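Local coordinates for protein 5-carboxymethyl-2-hydroxymuconate semialdehyde dehydrogenase (Thermus thermophilus, PDB 2D4E) that probably catalyses the NAD-dependent oxidation of 5-carboxymethyl-2-hydroxymuconate semialdehyde to the corresponding carboxylic acid, at residues A50-L55 and R388-L393; E87-L92 and Y135-E140; G115-I120 and P340-G345; A129-F134 and S179-A184. All blocks are in the same frame, centred on the assembly; numbering follows the deposited sequence.

Contact 1. Residues A50-L55 and R388-L393; sequences ATNEVL and RGNYLL
Asn52 and Asn390 meet amide to amide and trade two hydrogen bonds: Asn390 ND2 gives to Asn52 OD1 (3.0 Å) and Asn52 ND2 returns one to Asn390 OD1 (3.0 Å). The pair is twisted, its two planes 50° apart. Asn390 OD1 lies in the plane of the Asn52 amide, yet Asn52 ND2 stands well above the carbonyl plane of Asn390. A weak, bent bond of 2.9 Å also joins Asn52 ND2 to Arg388 O. Asn390 ND2 also bonds Leu347 O, and Pro350 touches both side chains. A leucine in place of Asn52 would probably leave Asn390 OD1 without this donor and Asn390 ND2 with one acceptor fewer, so that the amide is less firmly fixed. The close-packed part lies at Ala50, whose O sits 3.2 Å from Gly389 CA, where Gly389, having no side chain, lets the backbones come this close. Ala50 CB touches Tyr391 OH, and one water links this hydroxyl to Ala50 O. The outer side is looser. Arg388, bent at chi2 and chi3, is exposed, and its NE reaches Thr51 O and Glu53 OE1 through a second water, the bonds to NE and OE1 being weak. The first segment carries the turn of the antiparallel hairpin 43-48/53-59, whose first strand supplies Ser46 and Leu47 to a sodium site, and here that turn is tied to the long loop leading into strand 395-398.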
# COMPACT_ATOMS: atom_id res chain seq x y z
N ALA C 50 -20.96 -11.06 42.10
CA ALA C 50 -22.38 -11.32 42.34
C ALA C 50 -22.69 -11.52 43.82
O ALA C 50 -23.82 -11.31 44.24
CB ALA C 50 -22.81 -12.55 41.55
N THR C 51 -21.69 -11.90 44.61
CA THR C 51 -21.91 -12.14 46.04
C THR C 51 -20.82 -11.56 46.94
O THR C 51 -20.96 -11.53 48.16
CB THR C 51 -21.96 -13.64 46.32
OG1 THR C 51 -20.70 -14.22 45.96
CG2 THR C 51 -23.06 -14.30 45.49
N ASN C 52 -19.73 -11.10 46.32
CA ASN C 52 -18.61 -10.55 47.05
C ASN C 52 -17.95 -11.59 47.95
O ASN C 52 -17.28 -11.25 48.93
CB ASN C 52 -19.03 -9.32 47.86
CG ASN C 52 -19.22 -8.10 46.97
OD1 ASN C 52 -18.43 -7.86 46.06
ND2 ASN C 52 -20.26 -7.32 47.23
N GLU C 53 -18.15 -12.86 47.61
CA GLU C 53 -17.53 -13.96 48.34
C GLU C 53 -16.22 -14.22 47.61
O GLU C 53 -16.09 -13.91 46.43
CB GLU C 53 -18.38 -15.23 48.24
CG GLU C 53 -19.84 -15.09 48.61
CD GLU C 53 -20.08 -15.20 50.10
OE1 GLU C 53 -21.21 -15.61 50.48
OE2 GLU C 53 -19.16 -14.88 50.89
N VAL C 54 -15.25 -14.80 48.30
CA VAL C 54 -13.97 -15.10 47.68
C VAL C 54 -14.12 -16.29 46.73
O VAL C 54 -14.64 -17.35 47.11
CB VAL C 54 -12.90 -15.42 48.74
CG1 VAL C 54 -11.62 -15.91 48.07
CG2 VAL C 54 -12.60 -14.18 49.57
N LEU C 55 -13.69 -16.11 45.48
CA LEU C 55 -13.75 -17.16 44.46
C LEU C 55 -12.53 -18.06 44.56
O LEU C 55 -12.60 -19.27 44.35
CB LEU C 55 -13.78 -16.55 43.06
CG LEU C 55 -15.09 -16.13 42.42
CD1 LEU C 55 -14.79 -15.44 41.09
CD2 LEU C 55 -15.98 -17.35 42.19
N ARG C 388 -26.13 -8.43 48.35
CA ARG C 388 -24.81 -9.02 48.55
C ARG C 388 -23.86 -8.79 47.38
O ARG C 388 -22.64 -8.93 47.53
CB ARG C 388 -24.93 -10.53 48.80
CG ARG C 388 -25.85 -10.90 49.96
CD ARG C 388 -25.53 -10.10 51.21
NE ARG C 388 -24.18 -10.33 51.70
CZ ARG C 388 -23.65 -9.69 52.74
NH1 ARG C 388 -24.36 -8.78 53.40
NH2 ARG C 388 -22.41 -9.96 53.13
N GLY C 389 -24.40 -8.43 46.22
CA GLY C 389 -23.57 -8.18 45.06
C GLY C 389 -23.39 -6.70 44.78
O GLY C 389 -23.96 -5.86 45.48
N ASN C 390 -22.60 -6.37 43.77
CA ASN C 390 -22.36 -4.97 43.42
C ASN C 390 -23.28 -4.50 42.29
O ASN C 390 -22.81 -4.01 41.26
CB ASN C 390 -20.90 -4.81 43.00
CG ASN C 390 -19.95 -5.44 43.99
OD1 ASN C 390 -19.96 -5.10 45.17
ND2 ASN C 390 -19.13 -6.37 43.51
N TYR C 391 -24.59 -4.65 42.49
CA TYR C 391 -25.56 -4.27 41.47
C TYR C 391 -26.00 -2.81 41.48
O TYR C 391 -26.42 -2.28 42.52
CB TYR C 391 -26.81 -5.16 41.57
CG TYR C 391 -26.55 -6.64 41.34
CD1 TYR C 391 -26.16 -7.48 42.40
CD2 TYR C 391 -26.70 -7.20 40.08
CE1 TYR C 391 -25.94 -8.84 42.19
CE2 TYR C 391 -26.48 -8.56 39.86
CZ TYR C 391 -26.10 -9.37 40.91
OH TYR C 391 -25.87 -10.71 40.67
N LEU C 392 -25.91 -2.18 40.32
CA LEU C 392 -26.32 -0.79 40.18
C LEU C 392 -27.44 -0.75 39.15
O LEU C 392 -27.38 -1.43 38.12
CB LEU C 392 -25.16 0.09 39.69
CG LEU C 392 -25.55 1.57 39.57
CD1 LEU C 392 -25.70 2.17 40.96
CD2 LEU C 392 -24.51 2.33 38.77
N LEU C 393 -28.47 0.04 39.43
CA LEU C 393 -29.58 0.17 38.50
C LEU C 393 -29.14 1.00 37.29
O LEU C 393 -28.38 1.97 37.43
CB LEU C 393 -30.76 0.86 39.18
CG LEU C 393 -31.52 0.14 40.29
CD1 LEU C 393 -32.46 1.13 40.97
CD2 LEU C 393 -32.31 -1.03 39.71
O HOH W 1 -26.64 -11.88 42.93
O HOH W 2 -22.74 -12.93 50.05

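Contact 2. Residues E87-L92 and Y135-E140; sequences ERKRYL and YAEYAE
Lys89 and Leu92 press on Ala136, where the two backbones come closest. Leu92 CD1 rests 3.5 Å from Ala136 CA, and the two CB atoms, Leu92 CB and Ala136 CB, meet at 3.7 Å. The same leucine methyl grazes Tyr135. Beside it the Lys89 chain runs alongside the carbonyl of Ala136, with its CG 3.3 Å from Ala136 O. Because CG is anti to the backbone N (chi1 171°) and the chain is extended from there on, the ammonium is carried past this carbonyl to the carboxylate of Glu137. Lys89 NZ forms a salt bridge of 3.2 Å with Glu137 OE1, though the place of that oxygen is less sure. Glu137 is bent at chi2, which folds its end back to the lysine. Glu140 adds a more distant charge, its OE2 4.1 Å from Lys89 NZ, while its OE1 nears Lys89 CD.

Further out, Arg88 passes near Ala139 O without bonding to it; its NH2 is bonded instead to Ala188 O at the end of helix 175-188. Leu187 and Ala188 pack on Leu92, and Ala184 and Pro185 on Tyr135, so that helix backs the apolar side. Tyr138 packs on His141 of the second subunit. The arrangement is a helix packing in the aldehyde dehydrogenase fold: the last part of helix 118-136 and the residues that follow lie on helix 85-101, beside a subunit interface.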
# COMPACT_ATOMS: atom_id res chain seq x y z
N GLU C 87 5.48 -21.67 10.99
CA GLU C 87 5.42 -22.43 12.24
C GLU C 87 4.71 -21.63 13.33
O GLU C 87 3.98 -22.21 14.14
CB GLU C 87 6.83 -22.82 12.69
CG GLU C 87 6.89 -23.57 14.02
CD GLU C 87 6.26 -24.96 13.96
OE1 GLU C 87 6.37 -25.69 14.97
OE2 GLU C 87 5.65 -25.32 12.93
N ARG C 88 4.92 -20.32 13.37
CA ARG C 88 4.26 -19.50 14.38
C ARG C 88 2.77 -19.48 14.03
O ARG C 88 1.92 -19.47 14.92
CB ARG C 88 4.81 -18.06 14.38
CG ARG C 88 6.28 -17.96 14.77
CD ARG C 88 6.61 -16.58 15.31
NE ARG C 88 6.32 -15.50 14.37
CZ ARG C 88 7.08 -15.19 13.32
NH1 ARG C 88 8.19 -15.87 13.08
NH2 ARG C 88 6.73 -14.20 12.52
N LYS C 89 2.48 -19.50 12.74
CA LYS C 89 1.10 -19.52 12.28
C LYS C 89 0.44 -20.80 12.80
O LYS C 89 -0.71 -20.78 13.25
CB LYS C 89 1.05 -19.49 10.75
CG LYS C 89 -0.35 -19.73 10.16
CD LYS C 89 -0.31 -19.75 8.63
CE LYS C 89 -1.71 -19.88 8.07
NZ LYS C 89 -1.76 -19.71 6.59
N ARG C 90 1.17 -21.91 12.74
CA ARG C 90 0.64 -23.18 13.21
C ARG C 90 0.30 -23.09 14.69
O ARG C 90 -0.75 -23.56 15.12
CB ARG C 90 1.65 -24.31 12.98
CG ARG C 90 1.11 -25.70 13.35
CD ARG C 90 2.21 -26.76 13.30
NE ARG C 90 3.25 -26.53 14.30
CZ ARG C 90 3.07 -26.63 15.61
NH1 ARG C 90 1.87 -26.96 16.10
NH2 ARG C 90 4.08 -26.42 16.44
N TYR C 91 1.19 -22.49 15.47
CA TYR C 91 0.95 -22.34 16.90
C TYR C 91 -0.30 -21.49 17.19
O TYR C 91 -1.12 -21.88 18.00
CB TYR C 91 2.15 -21.69 17.58
CG TYR C 91 3.27 -22.64 17.91
CD1 TYR C 91 4.52 -22.48 17.34
CD2 TYR C 91 3.10 -23.66 18.85
CE1 TYR C 91 5.58 -23.30 17.69
CE2 TYR C 91 4.16 -24.49 19.21
CZ TYR C 91 5.40 -24.30 18.63
OH TYR C 91 6.46 -25.10 18.98
N LEU C 92 -0.43 -20.33 16.53
CA LEU C 92 -1.59 -19.48 16.77
C LEU C 92 -2.88 -20.24 16.46
O LEU C 92 -3.86 -20.14 17.20
CB LEU C 92 -1.53 -18.20 15.93
CG LEU C 92 -0.40 -17.20 16.18
CD1 LEU C 92 -0.77 -15.87 15.55
CD2 LEU C 92 -0.18 -17.01 17.66
N TYR C 135 -4.74 -13.12 13.43
CA TYR C 135 -3.33 -12.77 13.29
C TYR C 135 -2.46 -13.90 12.78
O TYR C 135 -1.34 -13.67 12.31
CB TYR C 135 -2.79 -12.21 14.60
CG TYR C 135 -3.23 -10.79 14.83
CD1 TYR C 135 -4.23 -10.49 15.76
CD2 TYR C 135 -2.68 -9.74 14.10
CE1 TYR C 135 -4.66 -9.17 15.96
CE2 TYR C 135 -3.10 -8.43 14.28
CZ TYR C 135 -4.08 -8.15 15.21
OH TYR C 135 -4.47 -6.84 15.41
N ALA C 136 -2.96 -15.13 12.86
CA ALA C 136 -2.21 -16.28 12.38
C ALA C 136 -1.91 -16.07 10.90
O ALA C 136 -0.86 -16.48 10.40
CB ALA C 136 -3.01 -17.56 12.58
N GLU C 137 -2.84 -15.41 10.21
CA GLU C 137 -2.70 -15.16 8.77
C GLU C 137 -1.79 -13.96 8.42
O GLU C 137 -1.50 -13.74 7.24
CB GLU C 137 -4.08 -14.95 8.13
CG GLU C 137 -5.04 -16.12 8.29
CD GLU C 137 -4.50 -17.43 7.71
OE1 GLU C 137 -3.94 -17.42 6.59
OE2 GLU C 137 -4.65 -18.49 8.38
N TYR C 138 -1.36 -13.19 9.42
CA TYR C 138 -0.48 -12.05 9.16
C TYR C 138 0.99 -12.38 9.46
O TYR C 138 1.89 -11.67 9.02
CB TYR C 138 -0.90 -10.83 10.00
CG TYR C 138 -2.17 -10.16 9.53
CD1 TYR C 138 -3.42 -10.74 9.75
CD2 TYR C 138 -2.12 -8.96 8.82
CE1 TYR C 138 -4.59 -10.15 9.27
CE2 TYR C 138 -3.28 -8.36 8.33
CZ TYR C 138 -4.51 -8.96 8.57
OH TYR C 138 -5.66 -8.38 8.09
N ALA C 139 1.22 -13.47 10.19
CA ALA C 139 2.57 -13.89 10.54
C ALA C 139 3.50 -13.99 9.33
O ALA C 139 4.64 -13.50 9.37
CB ALA C 139 2.52 -15.23 11.29
N GLU C 140 3.02 -14.60 8.26
CA GLU C 140 3.83 -14.77 7.05
C GLU C 140 4.02 -13.51 6.20
O GLU C 140 4.71 -13.54 5.18
CB GLU C 140 3.23 -15.88 6.18
CG GLU C 140 3.42 -17.27 6.75
CD GLU C 140 2.61 -18.32 6.02
OE1 GLU C 140 2.86 -19.52 6.23
OE2 GLU C 140 1.70 -17.93 5.24

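Contact 3. Residues G115-I120 and P340-G345; sequences GQVLRI and PETEVG
The guanidinium of Arg119 turns its edge to the carbonyl of Thr342, whose oxygen lies in the plane of the group and takes a bond from each terminal nitrogen. Arg119 NH2 reaches Thr342 O at 3.0 Å with an N-H...O angle of 156°, and Arg119 NH1 reaches it at 3.2 Å, almost straight down the C=O bond. One oxygen thus receives an end-on, two-nitrogen grip that probably restrains the group. Over one face, toward the rim, sits CG2 of Val117. Pro340 O also comes near Arg119 NH1 but at a poor angle. Extended from CG to NE, the Arg119 chain carries the guanidinium across to Thr342 O. A methionine in this place would probably leave Thr342 O without these two donors and the loop freer to shift.

Val117 occupies the N-cap position of helix 118-136, and Gly115, with positive phi, is the first residue past helix 103-114, so the elbow between two helices of the aldehyde dehydrogenase fold meets the loop before helix 350-365. Here Val117 CG1 packs against Thr342 CG2 at 3.8 Å. Thr342 itself is steadied by a bond from its hydroxyl to His336 O. At the far end Asn301 bridges the segments, bonding Gly115 O and Gly345 N, while Glu343 OE2 bonds Arg333 N and Glu343 OE1 bonds Gly514 N of the third subunit.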
# COMPACT_ATOMS: atom_id res chain seq x y z
N GLY C 115 -18.16 -10.81 36.52
CA GLY C 115 -19.56 -10.40 36.55
C GLY C 115 -20.38 -10.15 35.30
O GLY C 115 -21.51 -9.66 35.41
N GLN C 116 -19.86 -10.45 34.11
CA GLN C 116 -20.65 -10.23 32.90
C GLN C 116 -21.58 -11.42 32.68
O GLN C 116 -21.29 -12.53 33.13
CB GLN C 116 -19.74 -10.06 31.67
CG GLN C 116 -18.84 -8.81 31.69
CD GLN C 116 -19.61 -7.50 31.77
OE1 GLN C 116 -20.70 -7.37 31.21
NE2 GLN C 116 -19.04 -6.52 32.45
N VAL C 117 -22.70 -11.21 31.99
CA VAL C 117 -23.64 -12.30 31.74
C VAL C 117 -22.95 -13.39 30.93
O VAL C 117 -22.26 -13.11 29.95
CB VAL C 117 -24.89 -11.80 30.99
CG1 VAL C 117 -25.63 -10.79 31.85
CG2 VAL C 117 -24.51 -11.19 29.68
N LEU C 118 -23.15 -14.64 31.34
CA LEU C 118 -22.51 -15.78 30.70
C LEU C 118 -22.52 -15.82 29.17
O LEU C 118 -21.48 -16.04 28.56
CB LEU C 118 -23.07 -17.09 31.26
CG LEU C 118 -22.28 -18.36 30.90
CD1 LEU C 118 -20.81 -18.22 31.33
CD2 LEU C 118 -22.91 -19.57 31.59
N ARG C 119 -23.68 -15.63 28.56
CA ARG C 119 -23.74 -15.68 27.09
C ARG C 119 -22.82 -14.64 26.43
O ARG C 119 -22.20 -14.91 25.40
CB ARG C 119 -25.18 -15.51 26.59
CG ARG C 119 -25.81 -14.15 26.89
CD ARG C 119 -27.24 -14.09 26.35
NE ARG C 119 -27.88 -12.81 26.62
CZ ARG C 119 -28.30 -12.42 27.82
NH1 ARG C 119 -28.17 -13.21 28.87
NH2 ARG C 119 -28.86 -11.23 27.96
N ILE C 120 -22.73 -13.45 27.02
CA ILE C 120 -21.88 -12.42 26.46
C ILE C 120 -20.41 -12.83 26.61
O ILE C 120 -19.61 -12.66 25.70
CB ILE C 120 -22.13 -11.05 27.14
CG1 ILE C 120 -23.54 -10.57 26.81
CG2 ILE C 120 -21.12 -10.03 26.66
CD1 ILE C 120 -23.83 -10.44 25.32
N PRO C 340 -30.03 -16.76 32.51
CA PRO C 340 -30.26 -16.39 31.11
C PRO C 340 -31.19 -15.20 30.87
O PRO C 340 -31.19 -14.62 29.78
CB PRO C 340 -30.78 -17.69 30.48
CG PRO C 340 -31.32 -18.47 31.65
CD PRO C 340 -30.31 -18.19 32.73
N GLU C 341 -31.97 -14.82 31.88
CA GLU C 341 -32.89 -13.69 31.75
C GLU C 341 -32.23 -12.34 32.05
O GLU C 341 -32.77 -11.29 31.70
CB GLU C 341 -34.08 -13.87 32.69
CG GLU C 341 -34.98 -15.02 32.31
CD GLU C 341 -35.59 -14.84 30.93
OE1 GLU C 341 -36.41 -13.90 30.77
OE2 GLU C 341 -35.23 -15.61 30.02
N THR C 342 -31.07 -12.38 32.69
CA THR C 342 -30.34 -11.17 33.05
C THR C 342 -29.80 -10.38 31.86
O THR C 342 -29.30 -10.96 30.90
CB THR C 342 -29.14 -11.51 33.96
OG1 THR C 342 -29.61 -12.18 35.14
CG2 THR C 342 -28.39 -10.24 34.35
N GLU C 343 -29.91 -9.05 31.93
CA GLU C 343 -29.39 -8.19 30.87
C GLU C 343 -28.25 -7.37 31.45
O GLU C 343 -27.25 -7.11 30.78
CB GLU C 343 -30.49 -7.27 30.32
CG GLU C 343 -31.61 -8.02 29.60
CD GLU C 343 -32.68 -7.09 29.06
OE1 GLU C 343 -32.78 -6.93 27.83
OE2 GLU C 343 -33.41 -6.50 29.89
N VAL C 344 -28.41 -6.96 32.71
CA VAL C 344 -27.38 -6.20 33.40
C VAL C 344 -27.02 -6.90 34.70
O VAL C 344 -27.88 -7.16 35.54
CB VAL C 344 -27.85 -4.75 33.71
CG1 VAL C 344 -26.95 -4.11 34.76
CG2 VAL C 344 -27.82 -3.92 32.44
N GLY C 345 -25.73 -7.21 34.84
CA GLY C 345 -25.25 -7.88 36.03
C GLY C 345 -24.61 -6.91 37.00
O GLY C 345 -24.82 -5.70 36.89

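Contact 4. Residues A129-F134 and S179-A184; sequences AENFAF and STWRIA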
# COMPACT_ATOMS: atom_id res chain seq x y z
N ALA C 129 -10.69 -16.45 20.44
CA ALA C 129 -10.17 -17.48 19.54
C ALA C 129 -9.92 -16.82 18.18
O ALA C 129 -8.89 -17.05 17.55
CB ALA C 129 -11.18 -18.61 19.41
N GLU C 130 -10.87 -15.99 17.75
CA GLU C 130 -10.75 -15.29 16.47
C GLU C 130 -9.52 -14.38 16.43
O GLU C 130 -8.93 -14.18 15.36
CB GLU C 130 -12.00 -14.45 16.20
CG GLU C 130 -11.89 -13.56 14.95
CD GLU C 130 -13.20 -12.83 14.62
OE1 GLU C 130 -13.79 -12.21 15.54
OE2 GLU C 130 -13.62 -12.88 13.44
N ASN C 131 -9.14 -13.82 17.57
CA ASN C 131 -7.97 -12.96 17.63
C ASN C 131 -6.74 -13.74 17.15
O ASN C 131 -5.93 -13.23 16.38
CB ASN C 131 -7.73 -12.43 19.05
CG ASN C 131 -8.68 -11.30 19.43
OD1 ASN C 131 -9.25 -10.64 18.56
ND2 ASN C 131 -8.84 -11.07 20.73
N PHE C 132 -6.61 -14.99 17.61
CA PHE C 132 -5.48 -15.82 17.20
C PHE C 132 -5.61 -16.32 15.76
O PHE C 132 -4.64 -16.33 15.01
CB PHE C 132 -5.31 -17.01 18.15
CG PHE C 132 -4.72 -16.64 19.48
CD1 PHE C 132 -5.53 -16.34 20.57
CD2 PHE C 132 -3.34 -16.54 19.63
CE1 PHE C 132 -4.98 -15.95 21.79
CE2 PHE C 132 -2.77 -16.15 20.84
CZ PHE C 132 -3.60 -15.85 21.92
N ALA C 133 -6.81 -16.73 15.38
CA ALA C 133 -7.03 -17.22 14.03
C ALA C 133 -6.76 -16.10 13.03
O ALA C 133 -6.24 -16.33 11.93
CB ALA C 133 -8.47 -17.73 13.87
N PHE C 134 -7.13 -14.88 13.42
CA PHE C 134 -6.96 -13.69 12.59
C PHE C 134 -5.48 -13.36 12.35
O PHE C 134 -5.02 -13.34 11.21
CB PHE C 134 -7.65 -12.50 13.25
CG PHE C 134 -7.50 -11.21 12.51
CD1 PHE C 134 -8.09 -11.03 11.26
CD2 PHE C 134 -6.77 -10.16 13.06
CE1 PHE C 134 -7.96 -9.82 10.57
CE2 PHE C 134 -6.64 -8.94 12.38
CZ PHE C 134 -7.24 -8.78 11.14
N SER C 179 -6.72 -9.37 26.54
CA SER C 179 -5.33 -9.81 26.64
C SER C 179 -4.92 -10.49 25.34
O SER C 179 -3.83 -10.25 24.84
CB SER C 179 -5.13 -10.75 27.83
OG SER C 179 -5.81 -11.98 27.66
N THR C 180 -5.80 -11.33 24.80
CA THR C 180 -5.50 -12.02 23.55
C THR C 180 -5.41 -11.04 22.38
O THR C 180 -4.76 -11.32 21.38
CB THR C 180 -6.55 -13.11 23.21
OG1 THR C 180 -7.85 -12.50 23.08
CG2 THR C 180 -6.59 -14.16 24.31
N TRP C 181 -6.06 -9.89 22.54
CA TRP C 181 -6.04 -8.84 21.52
C TRP C 181 -4.60 -8.36 21.29
O TRP C 181 -4.24 -7.93 20.19
CB TRP C 181 -6.90 -7.65 21.99
CG TRP C 181 -6.96 -6.47 21.04
CD1 TRP C 181 -6.68 -5.16 21.34
CD2 TRP C 181 -7.35 -6.49 19.66
NE1 TRP C 181 -6.88 -4.37 20.24
CE2 TRP C 181 -7.29 -5.16 19.19
CE3 TRP C 181 -7.75 -7.50 18.77
CZ2 TRP C 181 -7.60 -4.81 17.87
CZ3 TRP C 181 -8.07 -7.15 17.46
CH2 TRP C 181 -7.99 -5.82 17.02
N ARG C 182 -3.77 -8.44 22.33
CA ARG C 182 -2.38 -8.01 22.24
C ARG C 182 -1.40 -9.18 22.10
O ARG C 182 -0.39 -9.09 21.39
CB ARG C 182 -2.01 -7.21 23.49
CG ARG C 182 -3.01 -6.12 23.86
CD ARG C 182 -3.01 -4.96 22.87
NE ARG C 182 -3.46 -3.75 23.54
CZ ARG C 182 -3.01 -2.52 23.28
NH1 ARG C 182 -2.10 -2.34 22.33
NH2 ARG C 182 -3.48 -1.49 23.95
N ILE C 183 -1.71 -10.27 22.78
CA ILE C 183 -0.88 -11.46 22.75
C ILE C 183 -0.78 -12.06 21.35
O ILE C 183 0.30 -12.41 20.89
CB ILE C 183 -1.43 -12.54 23.70
CG1 ILE C 183 -1.42 -12.01 25.14
CG2 ILE C 183 -0.61 -13.82 23.57
CD1 ILE C 183 -2.21 -12.88 26.12
N ALA C 184 -1.92 -12.18 20.68
CA ALA C 184 -1.96 -12.75 19.34
C ALA C 184 -1.04 -12.02 18.36
O ALA C 184 -0.21 -12.64 17.70
CB ALA C 184 -3.40 -12.76 18.82
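Phe132 lays one face of its ring against Ala184: CB of the alanine stands 4.0 Å from the Phe132 ring centroid and 17° off the normal, a CH-pi contact offset toward the rim. The edge of the same ring is met by Thr180, with Phe132 CE1 3.5 Å from Thr180 CG2, and by Ile183, whose CG2 lies 4.0 Å from Phe132 CZ. With CG anti to the carbonyl carbon, the ring reaches over to the other helix.

One residue earlier, Asn131 crosses Thr180 at about a right angle. Its ND2 gives a straight bond of 2.9 Å to Thr180 OG1, which lies in the amide plane, and Thr180 OG1 is also bonded to Leu176 O. The amide oxygen comes to the edge of the indole, Asn131 OD1 lying 3.5 Å from Trp181 CE3, with the two planes 50° apart. Arg127 NH1 bonds this same oxygen, and Glu271 holds Trp181 NE1.

The helices run nearly parallel, 15° apart with axes 8.7 Å from each other. Helix 175-188 follows strand 166-169 of the parallel sheet in this Rossmann-like domain, and Trp181 stands close to the NAD pocket.

In the fold
Helix 118-136 ties three of the contacts together: its start serves contact 3, its middle and later part contact 4, and its end contact 2. Contacts 2 and 4 are neighbours, their centres 11 Å apart, and they touch where Leu92 O lies 3.6 Å from Phe132 CB, so the two are continuous. At the other end, contacts 1 and 3 also join, Tyr391 CD2 packing 3.7 Å from Gly345 C. Contacts 1 and 2 lie on opposite sides of the chain's centre, centres about 40 Å apart. Contact 4 stands nearest the bound NAD, with the Trp181 side chain about 6 Å away, whereas the Asn390 side chain and Gly115 each lie about 8 Å from a bound sodium ion.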